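Local coordinates for non-toxic crystal protein (Bacillus thuringiensis, PDB 2D42) that is of unknown function but, although itself non-toxic, closely resembles the beta-pore-forming toxins in structure, at residues 59-63 with 152-156; 170-174 with 218-222; 175-181 with 192-198. One frame throughout, in Å; residues are numbered along the deposited sequence.

Contact 1. Residues 59-63 with 152-156; sequences DRRII and ATGVY
Arg60 sends its CG trans to the backbone N (chi1 171°) and Thr153 turns its CG2 methyl the same way, which brings the two together across the strands. A bend at chi3 (110°) turns the guanidinium across the threonine methyl, with Arg60 NH1 3.8 Å from Thr153 CG2. Arg60 CG also meets the CG2 branch of Val155, 4.0 Å away, so its aliphatic part passes slantwise by both side chains. Ile62 and Thr153 run side by side, and Ile62 CG1 lies 3.9 Å from Thr153 OG1.

Behind this face the backbones run antiparallel at 166°, paired through Asp59 with Tyr156, Arg61 with Gly154 and Ile63 with Ala152. Each pair gives two hydrogen bonds; the longest, Asp59 N to Tyr156 O, measures 3.3 Å. Gly154 O accepts Arg61 N and also receives a CA-H contact from Arg60 CA at 3.2 Å.

On the other face, Asp59 OD1 accepts Arg60 N at 2.9 Å and makes a weak, longer salt bridge with Arg61 NE, which would hold the carboxylate over its own strand. Asp59 CB packs on Tyr156 CB; the tyrosine stacks its ring on Phe77 and gives its hydroxyl a partner in Asp140. This is a regular antiparallel ladder in a strand-rich sheet, consistent with the elongated beta sandwich of aerolysin/ETX-type proteins.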
loop_
_atom_site.group_PDB
_atom_site.type_symbol
_atom_site.label_atom_id
_atom_site.label_comp_id
_atom_site.label_asym_id
_atom_site.label_seq_id
_atom_site.Cartn_x
_atom_site.Cartn_y
_atom_site.Cartn_z
ATOM N N ASP A 59 -16.621 -0.385 -24.142
ATOM C CA ASP A 59 -17.837 0.059 -24.818
ATOM C C ASP A 59 -17.732 -0.222 -26.317
ATOM O O ASP A 59 -16.648 -0.470 -26.843
ATOM C CB ASP A 59 -17.993 1.572 -24.599
ATOM C CG ASP A 59 -19.441 2.034 -24.551
ATOM O OD1 ASP A 59 -20.350 1.337 -25.066
ATOM O OD2 ASP A 59 -19.656 3.138 -23.998
ATOM N N ARG A 60 -18.869 -0.165 -26.993
ATOM C CA ARG A 60 -18.937 -0.381 -28.433
ATOM C C ARG A 60 -20.141 0.400 -28.920
ATOM O O ARG A 60 -21.235 0.221 -28.405
ATOM C CB ARG A 60 -19.133 -1.869 -28.766
ATOM C CG ARG A 60 -19.434 -2.116 -30.248
ATOM C CD ARG A 60 -19.803 -3.576 -30.565
ATOM N NE ARG A 60 -21.216 -3.725 -30.926
ATOM C CZ ARG A 60 -21.653 -4.222 -32.082
ATOM N NH1 ARG A 60 -20.791 -4.625 -33.010
ATOM N NH2 ARG A 60 -22.959 -4.319 -32.312
ATOM N N ARG A 61 -19.942 1.273 -29.901
ATOM C CA ARG A 61 -21.046 2.066 -30.444
ATOM C C ARG A 61 -21.026 2.031 -31.957
ATOM O O ARG A 61 -19.999 1.737 -32.571
ATOM C CB ARG A 61 -20.966 3.521 -29.967
ATOM C CG ARG A 61 -21.246 3.683 -28.501
ATOM C CD ARG A 61 -22.674 3.255 -28.194
ATOM N NE ARG A 61 -22.806 2.788 -26.827
ATOM C CZ ARG A 61 -23.841 2.085 -26.373
ATOM N NH1 ARG A 61 -24.846 1.766 -27.180
ATOM N NH2 ARG A 61 -23.865 1.694 -25.108
ATOM N N ILE A 62 -22.161 2.368 -32.553
ATOM C CA ILE A 62 -22.281 2.335 -33.993
ATOM C C ILE A 62 -22.839 3.602 -34.612
ATOM O O ILE A 62 -23.801 4.174 -34.115
ATOM C CB ILE A 62 -23.191 1.157 -34.415
ATOM C CG1 ILE A 62 -22.560 -0.162 -33.949
ATOM C CG2 ILE A 62 -23.414 1.180 -35.930
ATOM C CD1 ILE A 62 -23.415 -1.379 -34.167
ATOM N N ILE A 63 -22.214 4.047 -35.696
ATOM C CA ILE A 63 -22.705 5.206 -36.426
ATOM C C ILE A 63 -22.959 4.684 -37.829
ATOM O O ILE A 63 -22.032 4.281 -38.527
ATOM C CB ILE A 63 -21.679 6.347 -36.467
ATOM C CG1 ILE A 63 -21.452 6.879 -35.047
ATOM C CG2 ILE A 63 -22.171 7.443 -37.404
ATOM C CD1 ILE A 63 -20.456 8.031 -34.963
ATOM N N ALA A 152 -19.964 2.478 -39.188
ATOM C CA ALA A 152 -18.713 2.546 -38.449
ATOM C C ALA A 152 -18.964 1.990 -37.058
ATOM O O ALA A 152 -19.881 2.424 -36.356
ATOM C CB ALA A 152 -18.216 3.987 -38.354
ATOM N N THR A 153 -18.157 1.020 -36.662
ATOM C CA THR A 153 -18.304 0.431 -35.345
ATOM C C THR A 153 -17.087 0.778 -34.519
ATOM O O THR A 153 -15.980 0.320 -34.802
ATOM C CB THR A 153 -18.457 -1.088 -35.437
ATOM O OG1 THR A 153 -19.630 -1.384 -36.199
ATOM C CG2 THR A 153 -18.593 -1.702 -34.054
ATOM N N GLY A 154 -17.293 1.633 -33.524
ATOM C CA GLY A 154 -16.203 2.029 -32.657
ATOM C C GLY A 154 -16.192 1.221 -31.369
ATOM O O GLY A 154 -17.171 1.216 -30.627
ATOM N N VAL A 155 -15.073 0.552 -31.105
ATOM C CA VAL A 155 -14.906 -0.272 -29.908
ATOM C C VAL A 155 -13.858 0.383 -29.013
ATOM O O VAL A 155 -12.740 0.653 -29.453
ATOM C CB VAL A 155 -14.431 -1.709 -30.283
ATOM C CG1 VAL A 155 -14.111 -2.501 -29.031
ATOM C CG2 VAL A 155 -15.522 -2.423 -31.089
ATOM N N TYR A 156 -14.251 0.652 -27.772
ATOM C CA TYR A 156 -13.396 1.286 -26.760
ATOM C C TYR A 156 -12.795 0.180 -25.902
ATOM O O TYR A 156 -13.519 -0.556 -25.224
ATOM C CB TYR A 156 -14.249 2.235 -25.902
ATOM C CG TYR A 156 -13.473 3.205 -25.034
ATOM C CD1 TYR A 156 -12.264 3.760 -25.465
ATOM C CD2 TYR A 156 -13.982 3.620 -23.804
ATOM C CE1 TYR A 156 -11.585 4.711 -24.684
ATOM C CE2 TYR A 156 -13.319 4.567 -23.021
ATOM C CZ TYR A 156 -12.126 5.111 -23.465
ATOM O OH TYR A 156 -11.505 6.092 -22.713
#

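Contact 2. Residues 170-174 with 218-222; sequences ECVVS and NRAYF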
loop_
_atom_site.group_PDB
_atom_site.type_symbol
_atom_site.label_atom_id
_atom_site.label_comp_id
_atom_site.label_asym_id
_atom_site.label_seq_id
_atom_site.Cartn_x
_atom_site.Cartn_y
_atom_site.Cartn_z
ATOM N N GLU A 170 8.770 0.225 5.695
ATOM C CA GLU A 170 9.645 1.021 6.546
ATOM C C GLU A 170 8.886 2.037 7.379
ATOM O O GLU A 170 7.787 2.437 7.026
ATOM C CB GLU A 170 10.676 1.754 5.682
ATOM C CG GLU A 170 11.678 0.828 5.015
ATOM C CD GLU A 170 12.536 1.535 3.983
ATOM O OE1 GLU A 170 13.524 0.933 3.523
ATOM O OE2 GLU A 170 12.223 2.686 3.624
ATOM N N CYS A 171 9.487 2.435 8.500
ATOM C CA CYS A 171 8.904 3.440 9.375
ATOM C C CYS A 171 9.909 3.795 10.461
ATOM O O CYS A 171 10.911 3.100 10.647
ATOM C CB CYS A 171 7.593 2.943 10.005
ATOM S SG CYS A 171 7.715 1.566 11.200
ATOM N N VAL A 172 9.653 4.900 11.147
ATOM C CA VAL A 172 10.517 5.342 12.227
ATOM C C VAL A 172 9.812 5.025 13.545
ATOM O O VAL A 172 8.609 5.264 13.694
ATOM C CB VAL A 172 10.777 6.860 12.157
ATOM C CG1 VAL A 172 11.587 7.304 13.371
ATOM C CG2 VAL A 172 11.509 7.202 10.862
ATOM N N VAL A 173 10.563 4.472 14.487
ATOM C CA VAL A 173 10.020 4.137 15.793
ATOM C C VAL A 173 10.757 4.972 16.830
ATOM O O VAL A 173 11.988 5.021 16.832
ATOM C CB VAL A 173 10.202 2.638 16.085
ATOM C CG1 VAL A 173 9.897 2.333 17.542
ATOM C CG2 VAL A 173 9.283 1.834 15.169
ATOM N N SER A 174 9.999 5.630 17.701
ATOM C CA SER A 174 10.585 6.479 18.730
ATOM C C SER A 174 9.604 6.687 19.884
ATOM O O SER A 174 8.504 6.143 19.876
ATOM C CB SER A 174 10.960 7.837 18.124
ATOM O OG SER A 174 9.814 8.458 17.562
ATOM N N ASN A 218 17.988 9.921 17.776
ATOM C CA ASN A 218 17.100 9.445 18.828
ATOM C C ASN A 218 15.905 8.680 18.260
ATOM O O ASN A 218 14.755 8.925 18.624
ATOM C CB ASN A 218 16.622 10.635 19.661
ATOM C CG ASN A 218 15.765 10.219 20.823
ATOM O OD1 ASN A 218 16.118 9.306 21.568
ATOM N ND2 ASN A 218 14.629 10.885 20.991
ATOM N N ARG A 219 16.188 7.736 17.376
ATOM C CA ARG A 219 15.128 6.965 16.752
ATOM C C ARG A 219 15.649 5.627 16.274
ATOM O O ARG A 219 16.862 5.398 16.194
ATOM C CB ARG A 219 14.568 7.735 15.554
ATOM C CG ARG A 219 15.615 7.948 14.464
ATOM C CD ARG A 219 15.121 8.853 13.358
ATOM N NE ARG A 219 14.742 10.175 13.846
ATOM C CZ ARG A 219 14.499 11.208 13.048
ATOM N NH1 ARG A 219 14.604 11.055 11.739
ATOM N NH2 ARG A 219 14.155 12.389 13.549
ATOM N N ALA A 220 14.714 4.739 15.966
ATOM C CA ALA A 220 15.055 3.423 15.459
ATOM C C ALA A 220 14.365 3.309 14.109
ATOM O O ALA A 220 13.218 3.722 13.958
ATOM C CB ALA A 220 14.556 2.347 16.406
ATOM N N TYR A 221 15.069 2.778 13.118
ATOM C CA TYR A 221 14.482 2.622 11.798
ATOM C C TYR A 221 14.071 1.165 11.631
ATOM O O TYR A 221 14.890 0.256 11.777
ATOM C CB TYR A 221 15.481 3.023 10.707
ATOM C CG TYR A 221 15.699 4.518 10.585
ATOM C CD1 TYR A 221 16.687 5.170 11.324
ATOM C CD2 TYR A 221 14.905 5.282 9.729
ATOM C CE1 TYR A 221 16.884 6.563 11.210
ATOM C CE2 TYR A 221 15.088 6.666 9.611
ATOM C CZ TYR A 221 16.077 7.301 10.351
ATOM O OH TYR A 221 16.249 8.668 10.219
ATOM N N PHE A 222 12.797 0.941 11.349
ATOM C CA PHE A 222 12.302 -0.419 11.174
ATOM C C PHE A 222 12.229 -0.801 9.702
ATOM O O PHE A 222 11.833 0.004 8.860
ATOM C CB PHE A 222 10.902 -0.570 11.788
ATOM C CG PHE A 222 10.254 -1.900 11.502
ATOM C CD1 PHE A 222 10.649 -3.046 12.184
ATOM C CD2 PHE A 222 9.280 -2.016 10.509
ATOM C CE1 PHE A 222 10.085 -4.296 11.880
ATOM C CE2 PHE A 222 8.713 -3.250 10.199
ATOM C CZ PHE A 222 9.115 -4.394 10.882
#
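Residues 170-174 and 219-222 run antiparallel at 152°, with Cys171 facing Phe222 and Val173 facing Ala220 as hydrogen-bonded pairs and Val172 facing Tyr221 between them. The Val173 N to Ala220 O bond is short, 2.8 Å, and nearly straight, whereas Cys171 N to Phe222 O at 3.4 Å is weak. Val172 works with both of its methyls: CG1 lies 3.7 Å from Arg219 CB, and CG2 reaches Tyr221 CE2 at 3.8 Å, the valine and tyrosine pointing the same way. Arg219 bends at chi3 (59°), which turns its NH1 forward along its own strand to donate to Tyr221 OH at 3.3 Å.

On the other face the sulfur of Cys171, set between its backbone N and carbonyl carbon, packs against Phe222 CB at 3.9 Å. It lies 5.1 Å from the ring centroid in an oblique sulfur-aromatic contact. Asn218 and Arg219 form a G1 beta bulge against strand 211-214.

The buried face is closed by several elements: Phe211 touches Val173, Ala220 and Phe222, helix 199-206 brings Ile199 and Leu203, and Val93 of strand 71-94 meets Cys171 and Phe222. Strand 36-43 continues the sheet beyond residues 170-174.

Contact 3. Residues 175-181 with 192-198; sequences GNGIIRY and EIVQRVN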
loop_
_atom_site.group_PDB
_atom_site.type_symbol
_atom_site.label_atom_id
_atom_site.label_comp_id
_atom_site.label_asym_id
_atom_site.label_seq_id
_atom_site.Cartn_x
_atom_site.Cartn_y
_atom_site.Cartn_z
ATOM N N GLY A 175 10.006 7.480 20.875
ATOM C CA GLY A 175 9.135 7.731 22.005
ATOM C C GLY A 175 9.651 7.086 23.276
ATOM O O GLY A 175 10.702 6.440 23.275
ATOM N N ASN A 176 8.893 7.240 24.358
ATOM C CA ASN A 176 9.284 6.713 25.660
ATOM C C ASN A 176 8.288 5.737 26.250
ATOM O O ASN A 176 7.089 5.793 25.972
ATOM C CB ASN A 176 9.451 7.856 26.675
ATOM C CG ASN A 176 10.552 8.818 26.305
ATOM O OD1 ASN A 176 10.303 10.002 26.086
ATOM N ND2 ASN A 176 11.780 8.319 26.240
ATOM N N GLY A 177 8.813 4.852 27.088
ATOM C CA GLY A 177 7.991 3.885 27.782
ATOM C C GLY A 177 8.161 4.190 29.259
ATOM O O GLY A 177 9.079 4.913 29.643
ATOM N N ILE A 178 7.272 3.667 30.090
ATOM C CA ILE A 178 7.367 3.885 31.527
ATOM C C ILE A 178 7.378 2.514 32.174
ATOM O O ILE A 178 6.539 1.672 31.859
ATOM C CB ILE A 178 6.153 4.666 32.085
ATOM C CG1 ILE A 178 6.095 6.070 31.478
ATOM C CG2 ILE A 178 6.245 4.730 33.601
ATOM C CD1 ILE A 178 7.318 6.922 31.751
ATOM N N ILE A 179 8.335 2.288 33.064
ATOM C CA ILE A 179 8.430 1.016 33.756
ATOM C C ILE A 179 8.421 1.226 35.267
ATOM O O ILE A 179 9.170 2.048 35.798
ATOM C CB ILE A 179 9.713 0.264 33.374
ATOM C CG1 ILE A 179 9.758 0.046 31.856
ATOM C CG2 ILE A 179 9.757 -1.069 34.102
ATOM C CD1 ILE A 179 11.052 -0.586 31.358
ATOM N N ARG A 180 7.563 0.474 35.949
ATOM C CA ARG A 180 7.443 0.561 37.395
ATOM C C ARG A 180 8.069 -0.645 38.082
ATOM O O ARG A 180 7.731 -1.786 37.781
ATOM C CB ARG A 180 5.972 0.657 37.789
ATOM C CG ARG A 180 5.297 1.894 37.265
ATOM C CD ARG A 180 3.873 2.015 37.771
ATOM N NE ARG A 180 3.483 3.414 37.794
ATOM C CZ ARG A 180 4.026 4.318 38.602
ATOM N NH1 ARG A 180 4.973 3.959 39.456
ATOM N NH2 ARG A 180 3.643 5.583 38.536
ATOM N N TYR A 181 8.980 -0.376 39.007
ATOM C CA TYR A 181 9.662 -1.422 39.767
ATOM C C TYR A 181 9.532 -1.100 41.246
ATOM O O TYR A 181 9.241 0.037 41.625
ATOM C CB TYR A 181 11.159 -1.424 39.485
ATOM C CG TYR A 181 11.582 -1.477 38.049
ATOM C CD1 TYR A 181 11.630 -2.688 37.359
ATOM C CD2 TYR A 181 12.033 -0.326 37.401
ATOM C CE1 TYR A 181 12.132 -2.754 36.062
ATOM C CE2 TYR A 181 12.535 -0.380 36.102
ATOM C CZ TYR A 181 12.583 -1.599 35.442
ATOM O OH TYR A 181 13.099 -1.664 34.168
ATOM N N GLU A 192 9.198 2.294 45.518
ATOM C CA GLU A 192 8.963 2.123 44.093
ATOM C C GLU A 192 9.958 2.931 43.263
ATOM O O GLU A 192 10.298 4.072 43.608
ATOM C CB GLU A 192 7.527 2.547 43.768
ATOM C CG GLU A 192 7.115 2.364 42.318
ATOM C CD GLU A 192 5.643 2.679 42.091
ATOM O OE1 GLU A 192 5.216 3.798 42.445
ATOM O OE2 GLU A 192 4.915 1.810 41.560
ATOM N N ILE A 193 10.441 2.320 42.184
ATOM C CA ILE A 193 11.380 2.970 41.278
ATOM C C ILE A 193 10.698 3.137 39.920
ATOM O O ILE A 193 10.442 2.150 39.220
ATOM C CB ILE A 193 12.661 2.130 41.053
ATOM C CG1 ILE A 193 13.371 1.851 42.380
ATOM C CG2 ILE A 193 13.603 2.880 40.116
ATOM C CD1 ILE A 193 12.766 0.714 43.188
ATOM N N VAL A 194 10.393 4.377 39.551
ATOM C CA VAL A 194 9.752 4.630 38.266
ATOM C C VAL A 194 10.817 5.078 37.281
ATOM O O VAL A 194 11.536 6.049 37.522
ATOM C CB VAL A 194 8.680 5.721 38.364
ATOM C CG1 VAL A 194 7.950 5.847 37.039
ATOM C CG2 VAL A 194 7.702 5.382 39.463
ATOM N N GLN A 195 10.914 4.361 36.168
ATOM C CA GLN A 195 11.905 4.665 35.149
ATOM C C GLN A 195 11.257 5.011 33.807
ATOM O O GLN A 195 10.307 4.351 33.384
ATOM C CB GLN A 195 12.840 3.450 34.995
ATOM C CG GLN A 195 13.736 3.454 33.756
ATOM C CD GLN A 195 14.458 2.118 33.524
ATOM O OE1 GLN A 195 13.850 1.043 33.563
ATOM N NE2 GLN A 195 15.757 2.191 33.262
ATOM N N ARG A 196 11.743 6.067 33.157
ATOM C CA ARG A 196 11.238 6.428 31.825
ATOM C C ARG A 196 12.352 5.995 30.883
ATOM O O ARG A 196 13.480 6.469 31.003
ATOM C CB ARG A 196 11.020 7.935 31.659
ATOM C CG ARG A 196 10.705 8.331 30.211
ATOM C CD ARG A 196 10.701 9.846 29.990
ATOM N NE ARG A 196 9.568 10.484 30.639
ATOM C CZ ARG A 196 9.667 11.365 31.629
ATOM N NH1 ARG A 196 10.858 11.725 32.089
ATOM N NH2 ARG A 196 8.568 11.872 32.172
ATOM N N VAL A 197 12.042 5.090 29.960
ATOM C CA VAL A 197 13.045 4.593 29.027
ATOM C C VAL A 197 12.766 4.990 27.591
ATOM O O VAL A 197 11.610 5.132 27.185
ATOM C CB VAL A 197 13.140 3.055 29.065
ATOM C CG1 VAL A 197 13.502 2.592 30.467
ATOM C CG2 VAL A 197 11.811 2.438 28.621
ATOM N N ASN A 198 13.835 5.163 26.825
ATOM C CA ASN A 198 13.712 5.515 25.425
ATOM C C ASN A 198 13.482 4.179 24.716
ATOM O O ASN A 198 14.177 3.196 24.996
ATOM C CB ASN A 198 15.008 6.156 24.936
ATOM C CG ASN A 198 14.858 6.816 23.580
ATOM O OD1 ASN A 198 14.198 6.289 22.681
ATOM N ND2 ASN A 198 15.491 7.971 23.421
HETATM O O HOH W 1 12.958 7.832 20.834
#
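The Tyr181 ring meets Gln195 at its edge, where OE1 lies in the ring plane, while Ile179 CG2 of its own strand sits over one face, offset toward the rim. Tyr181 OH donates to Gln195 OE1 at 2.9 Å, nearly along the C=O axis, with ring and amide planes 57° apart. Another part of the ring edge faces Ile193 O, 3.5 Å from Tyr181 CD2. The glutamine arrives fully extended: its CG is trans to the backbone N (chi1 166°), so the amide comes level with the hydroxyl two residues along the partner strand.

Across the sheet the Arg180 guanidinium carries Val194 CG1 over one face. Its NH1 makes a salt bridge to Glu192 OE1 at 3.0 Å, with guanidinium and carboxylate planes 33° apart. Further along, Arg196 CD passes the amide of Asn176, 3.8 Å from its CG, and Ile178 CD1 touches Arg196 CB at the same separation. The NE of Arg196 has a salt bridge with Asp30.

Six main-chain bonds join Gly177 to Val197, Ile179 to Gln195 and Tyr181 to Ile193. Val197 O takes Gly177 N at 2.8 Å and, more weakly, Asn176 ND2. At the open end of the hairpin a water accepts from Gly175 N and donates to Asn198 OD1, 2.7 Å away, while the same oxygen caps helix 199-206 at Ile200 N.

The chemistry thus divides by face. Ile179, Gln195 and Val197 pack on helix 5-19 and Tyr181 meets the Tyr16 ring, with Gln195 giving the buried tyrosine's hydroxyl a partner. The other face mixes aliphatic contacts of Ile178 and Val194 with charged and amide groups, consistent with its more exposed residues, Val194 and Arg196.

From the N terminus, the chain first lays down residues 59-63, and contact 1 closes a loop of 88 residues, mostly strand, when 152-156 returns beside them. Contact 2 opens only afterwards, at 170-174 further along the same strand 150-185, and waits for 218-222. Contact 3 begins at once, at 175-181, and is completed by 192-198, wholly within the span of contact 2; none of the loops cross. Strand 150-185 therefore links all three, with the centres of contacts 1 and 3 about 71 Å apart on opposite sides of the chain's centre. Contacts 2 and 3 meet where Asn218, just before strand 219-244, approaches Asn198, probably through a hydrogen bond, though its length is doubtful.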